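Local atomic coordinates of microtubule-associated protein 1A/1B, light chain 3, putative (Trypanosoma brucei, PDB entry 3H9D), a protein that probably becomes conjugated to a membrane phospholipid as a ubiquitin-like member of the ATG8 family and takes part in autophagy. Residues I44-F52 with V66-E74. Sequence-based numbering, arbitrary orientation.
Sequences IGELDRCKF and VLRKRVQLE
L47 reaches across to the last turn of helix 60-71 with both of its methyls: CD1 rests 3.9 Å from CD1 of L67, while CD2 meets CB of R70 at 3.8 Å and also touches CG1 of V71. With CG anti to the carbonyl carbon (chi1 -60°), the isobutyl fork is aimed at the helix. Farther along, I44 CD1 lies 3.8 Å from CG of L73, the two side chains crossing nearly at right angles; V71 CG2 is a looser neighbour. No hydrogen bond spans the segments; the join is made of apolar contacts and of F52 against the R70 side chain. In the ubiquitin-like fold of the ATG8 family, a helix packs across a mixed sheet, and here its C-terminal end meets the edge strand 51-55 and the loop leading into it. Strand 108-113 contributes Y112, which touches I44, L67 and V71. The aromatic contact differs in kind. F52 presents its ring edge to R70, with CE2 3.9 Å from NE and over one face of the guanidinium, the two planes standing 86° apart. Bent at chi2 (-60°), the R70 chain also lays CG 4.0 Å from F52 CZ. F63, from the same helix, adds an edge-to-face ring contact to F52.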
ATOM      1  N   ILE A  44       8.094  -2.586  20.301  1.00 35.17           N
ATOM      2  CA  ILE A  44       7.773  -4.000  20.246  1.00 35.16           C
ATOM      3  C   ILE A  44       8.256  -4.632  18.916  1.00 35.10           C
ATOM      4  O   ILE A  44       8.331  -3.963  17.880  1.00 35.46           O
ATOM      5  CB  ILE A  44       6.261  -4.211  20.523  1.00 34.74           C
ATOM      6  CG1 ILE A  44       5.980  -5.643  21.003  1.00 34.98           C
ATOM      7  CG2 ILE A  44       5.417  -3.766  19.325  1.00 32.24           C
ATOM      8  CD1 ILE A  44       4.794  -5.739  21.973  1.00 35.90           C
ATOM      9  N   GLY A  45       8.606  -5.913  18.963  1.00 35.08           N
ATOM     10  CA  GLY A  45       9.137  -6.616  17.790  1.00 34.03           C
ATOM     11  C   GLY A  45       8.085  -6.965  16.759  1.00 32.20           C
ATOM     12  O   GLY A  45       6.940  -7.270  17.107  1.00 33.30           O
ATOM     13  N   GLU A  46       8.485  -6.917  15.491  1.00 30.66           N
ATOM     14  CA  GLU A  46       7.623  -7.236  14.350  1.00 28.78           C
ATOM     15  C   GLU A  46       7.508  -8.759  14.219  1.00 27.83           C
ATOM     16  O   GLU A  46       8.422  -9.482  14.590  1.00 28.85           O
ATOM     17  CB  GLU A  46       8.202  -6.591  13.070  1.00 27.59           C
ATOM     18  CG  GLU A  46       7.326  -6.611  11.801  1.00 28.52           C
ATOM     19  CD  GLU A  46       6.100  -5.672  11.835  1.00 29.36           C
ATOM     20  OE1 GLU A  46       6.128  -4.620  11.150  1.00 29.50           O
ATOM     21  OE2 GLU A  46       5.102  -5.994  12.524  1.00 24.89           O
ATOM     22  N   LEU A  47       6.374  -9.248  13.729  1.00 28.09           N
ATOM     23  CA  LEU A  47       6.196 -10.686  13.514  1.00 27.25           C
ATOM     24  C   LEU A  47       6.590 -11.055  12.089  1.00 27.46           C
ATOM     25  O   LEU A  47       6.181 -10.389  11.139  1.00 27.41           O
ATOM     26  CB  LEU A  47       4.743 -11.116  13.784  1.00 26.00           C
ATOM     27  CG  LEU A  47       4.084 -10.911  15.158  1.00 23.13           C
ATOM     28  CD1 LEU A  47       2.621 -11.247  15.061  1.00 19.84           C
ATOM     29  CD2 LEU A  47       4.760 -11.720  16.271  1.00 21.16           C
ATOM     30  N   ASP A  48       7.392 -12.105  11.944  1.00 28.06           N
ATOM     31  CA  ASP A  48       7.711 -12.674  10.628  1.00 28.83           C
ATOM     32  C   ASP A  48       6.480 -13.092   9.861  1.00 30.62           C
ATOM     33  O   ASP A  48       6.383 -12.885   8.645  1.00 31.86           O
ATOM     34  CB  ASP A  48       8.558 -13.912  10.797  1.00 27.99           C
ATOM     35  CG  ASP A  48       9.960 -13.594  11.140  1.00 27.66           C
ATOM     36  OD1 ASP A  48      10.358 -12.419  10.955  1.00 27.63           O
ATOM     37  OD2 ASP A  48      10.657 -14.527  11.585  1.00 27.74           O
ATOM     38  N   ARG A  49       5.560 -13.698  10.606  1.00 31.84           N
ATOM     39  CA  ARG A  49       4.359 -14.304  10.093  1.00 32.44           C
ATOM     40  C   ARG A  49       3.204 -13.581  10.759  1.00 32.08           C
ATOM     41  O   ARG A  49       2.765 -13.931  11.856  1.00 32.33           O
ATOM     42  CB  ARG A  49       4.361 -15.789  10.457  1.00 32.70           C
ATOM     43  CG  ARG A  49       5.676 -16.482  10.132  1.00 34.13           C
ATOM     44  CD  ARG A  49       6.193 -17.221  11.342  1.00 36.16           C
ATOM     45  NE  ARG A  49       5.596 -18.541  11.451  1.00 35.99           N
ATOM     46  CZ  ARG A  49       5.274 -19.139  12.594  1.00 37.60           C
ATOM     47  NH1 ARG A  49       5.465 -18.532  13.761  1.00 38.70           N
ATOM     48  NH2 ARG A  49       4.741 -20.352  12.561  1.00 36.41           N
ATOM     49  N   CYS A  50       2.729 -12.554  10.077  1.00 32.30           N
ATOM     50  CA  CYS A  50       1.788 -11.610  10.643  1.00 31.80           C
ATOM     51  C   CYS A  50       0.344 -11.979  10.324  1.00 30.43           C
ATOM     52  O   CYS A  50      -0.563 -11.213  10.593  1.00 31.06           O
ATOM     53  CB  CYS A  50       2.104 -10.223  10.097  1.00 32.27           C
ATOM     54  SG  CYS A  50       1.735 -10.070   8.345  1.00 36.09           S
ATOM     55  N   LYS A  51       0.136 -13.151   9.740  1.00 29.69           N
ATOM     56  CA  LYS A  51      -1.193 -13.593   9.355  1.00 28.62           C
ATOM     57  C   LYS A  51      -1.748 -14.586  10.378  1.00 28.73           C
ATOM     58  O   LYS A  51      -1.114 -15.593  10.707  1.00 28.07           O
ATOM     59  CB  LYS A  51      -1.152 -14.216   7.966  1.00 28.14           C
ATOM     60  CG  LYS A  51      -2.456 -14.154   7.188  1.00 29.73           C
ATOM     61  CD  LYS A  51      -2.333 -14.868   5.851  1.00 28.84           C
ATOM     62  CE  LYS A  51      -0.994 -14.597   5.194  1.00 30.59           C
ATOM     63  NZ  LYS A  51      -0.701 -15.599   4.129  1.00 34.16           N
ATOM     64  N   PHE A  52      -2.932 -14.278  10.889  1.00 29.10           N
ATOM     65  CA  PHE A  52      -3.596 -15.128  11.866  1.00 28.70           C
ATOM     66  C   PHE A  52      -4.912 -15.613  11.333  1.00 29.21           C
ATOM     67  O   PHE A  52      -5.670 -14.859  10.742  1.00 28.85           O
ATOM     68  CB  PHE A  52      -3.797 -14.397  13.192  1.00 27.81           C
ATOM     69  CG  PHE A  52      -2.526 -14.176  13.941  1.00 26.42           C
ATOM     70  CD1 PHE A  52      -1.732 -13.054  13.672  1.00 24.27           C
ATOM     71  CD2 PHE A  52      -2.101 -15.103  14.892  1.00 20.17           C
ATOM     72  CE1 PHE A  52      -0.535 -12.851  14.346  1.00 24.16           C
ATOM     73  CE2 PHE A  52      -0.907 -14.913  15.583  1.00 22.29           C
ATOM     74  CZ  PHE A  52      -0.116 -13.785  15.312  1.00 27.65           C
ATOM     75  N   VAL A  66      -3.317 -14.671  22.744  1.00 31.68           N
ATOM     76  CA  VAL A  66      -2.694 -15.474  21.675  1.00 33.35           C
ATOM     77  C   VAL A  66      -1.531 -14.734  20.999  1.00 33.39           C
ATOM     78  O   VAL A  66      -0.460 -15.307  20.781  1.00 33.74           O
ATOM     79  CB  VAL A  66      -3.728 -15.884  20.585  1.00 33.98           C
ATOM     80  CG1 VAL A  66      -3.050 -16.580  19.412  1.00 34.20           C
ATOM     81  CG2 VAL A  66      -4.819 -16.772  21.174  1.00 33.67           C
ATOM     82  N   LEU A  67      -1.762 -13.465  20.665  1.00 33.13           N
ATOM     83  CA  LEU A  67      -0.737 -12.575  20.118  1.00 31.44           C
ATOM     84  C   LEU A  67       0.459 -12.413  21.064  1.00 31.13           C
ATOM     85  O   LEU A  67       1.607 -12.373  20.615  1.00 30.21           O
ATOM     86  CB  LEU A  67      -1.367 -11.215  19.807  1.00 31.50           C
ATOM     87  CG  LEU A  67      -0.530 -10.061  19.247  1.00 31.72           C
ATOM     88  CD1 LEU A  67       0.090 -10.411  17.896  1.00 25.48           C
ATOM     89  CD2 LEU A  67      -1.414  -8.843  19.131  1.00 26.13           C
ATOM     90  N   ARG A  68       0.179 -12.342  22.368  1.00 31.33           N
ATOM     91  CA  ARG A  68       1.210 -12.208  23.409  1.00 31.85           C
ATOM     92  C   ARG A  68       2.201 -13.375  23.439  1.00 33.46           C
ATOM     93  O   ARG A  68       3.401 -13.190  23.700  1.00 33.36           O
ATOM     94  CB  ARG A  68       0.550 -12.036  24.782  1.00 32.40           C
ATOM     95  CG  ARG A  68       1.512 -11.800  25.927  1.00 30.43           C
ATOM     96  CD  ARG A  68       0.791 -11.762  27.265  1.00 31.31           C
ATOM     97  NE  ARG A  68       0.094 -10.503  27.525  1.00 28.17           N
ATOM     98  CZ  ARG A  68       0.664  -9.404  28.019  1.00 24.30           C
ATOM     99  NH1 ARG A  68       1.970  -9.372  28.298  1.00 21.88           N
ATOM    100  NH2 ARG A  68      -0.080  -8.332  28.231  1.00 23.03           N
ATOM    101  N   LYS A  69       1.696 -14.575  23.168  1.00 34.93           N
ATOM    102  CA  LYS A  69       2.540 -15.764  23.060  1.00 38.06           C
ATOM    103  C   LYS A  69       3.581 -15.649  21.936  1.00 39.08           C
ATOM    104  O   LYS A  69       4.639 -16.280  22.000  1.00 40.34           O
ATOM    105  N   ARG A  70       3.281 -14.838  20.922  1.00 40.08           N
ATOM    106  CA  ARG A  70       4.158 -14.680  19.747  1.00 40.41           C
ATOM    107  C   ARG A  70       5.155 -13.534  19.896  1.00 39.31           C
ATOM    108  O   ARG A  70       6.300 -13.650  19.463  1.00 38.20           O
ATOM    109  CB  ARG A  70       3.345 -14.457  18.462  1.00 40.68           C
ATOM    110  CG  ARG A  70       1.985 -15.144  18.396  1.00 44.43           C
ATOM    111  CD  ARG A  70       2.091 -16.651  18.513  1.00 53.06           C
ATOM    112  NE  ARG A  70       0.836 -17.308  18.147  1.00 60.33           N
ATOM    113  CZ  ARG A  70       0.727 -18.255  17.218  1.00 63.03           C
ATOM    114  NH1 ARG A  70       1.805 -18.683  16.567  1.00 64.19           N
ATOM    115  NH2 ARG A  70      -0.459 -18.786  16.952  1.00 62.19           N
ATOM    116  N   VAL A  71       4.712 -12.423  20.482  1.00 38.53           N
ATOM    117  CA  VAL A  71       5.585 -11.248  20.648  1.00 38.58           C
ATOM    118  C   VAL A  71       6.578 -11.433  21.802  1.00 40.15           C
ATOM    119  O   VAL A  71       7.616 -10.770  21.852  1.00 39.97           O
ATOM    120  CB  VAL A  71       4.788  -9.903  20.762  1.00 37.58           C
ATOM    121  CG1 VAL A  71       3.986  -9.647  19.492  1.00 36.08           C
ATOM    122  CG2 VAL A  71       3.869  -9.876  21.986  1.00 34.51           C
ATOM    123  N   GLN A  72       6.247 -12.360  22.705  1.00 42.48           N
ATOM    124  CA  GLN A  72       7.062 -12.720  23.881  1.00 44.63           C
ATOM    125  C   GLN A  72       7.294 -11.551  24.841  1.00 45.04           C
ATOM    126  O   GLN A  72       8.324 -11.481  25.526  1.00 45.37           O
ATOM    127  CB  GLN A  72       8.387 -13.369  23.461  1.00 45.48           C
ATOM    128  CG  GLN A  72       8.237 -14.761  22.855  1.00 47.88           C
ATOM    129  CD  GLN A  72       9.328 -15.073  21.849  1.00 51.56           C
ATOM    130  OE1 GLN A  72      10.497 -14.726  22.049  1.00 49.75           O
ATOM    131  NE2 GLN A  72       8.953 -15.735  20.756  1.00 52.41           N
ATOM    132  N   LEU A  73       6.314 -10.648  24.879  1.00 45.21           N
ATOM    133  CA  LEU A  73       6.312  -9.483  25.756  1.00 45.22           C
ATOM    134  C   LEU A  73       6.188  -9.948  27.198  1.00 45.57           C
ATOM    135  O   LEU A  73       5.322 -10.781  27.512  1.00 46.45           O
ATOM    136  CB  LEU A  73       5.112  -8.584  25.419  1.00 44.68           C
ATOM    137  CG  LEU A  73       5.125  -7.050  25.511  1.00 42.78           C
ATOM    138  CD1 LEU A  73       3.707  -6.540  25.770  1.00 36.66           C
ATOM    139  CD2 LEU A  73       6.115  -6.481  26.523  1.00 43.63           C
ATOM    140  N   GLU A  74       7.051  -9.408  28.062  1.00 45.54           N
ATOM    141  CA  GLU A  74       6.984  -9.633  29.510  1.00 45.39           C
ATOM    142  C   GLU A  74       5.537  -9.539  29.984  1.00 44.31           C
ATOM    143  O   GLU A  74       4.866  -8.542  29.722  1.00 43.03           O
ATOM    144  CB  GLU A  74       7.837  -8.596  30.247  1.00 46.22           C
ATOM    145  CG  GLU A  74       9.326  -8.904  30.310  1.00 49.98           C
ATOM    146  CD  GLU A  74      10.073  -8.526  29.036  1.00 56.71           C
ATOM    147  OE1 GLU A  74       9.831  -9.161  27.986  1.00 59.31           O
ATOM    148  OE2 GLU A  74      10.916  -7.599  29.088  1.00 58.64           O
TER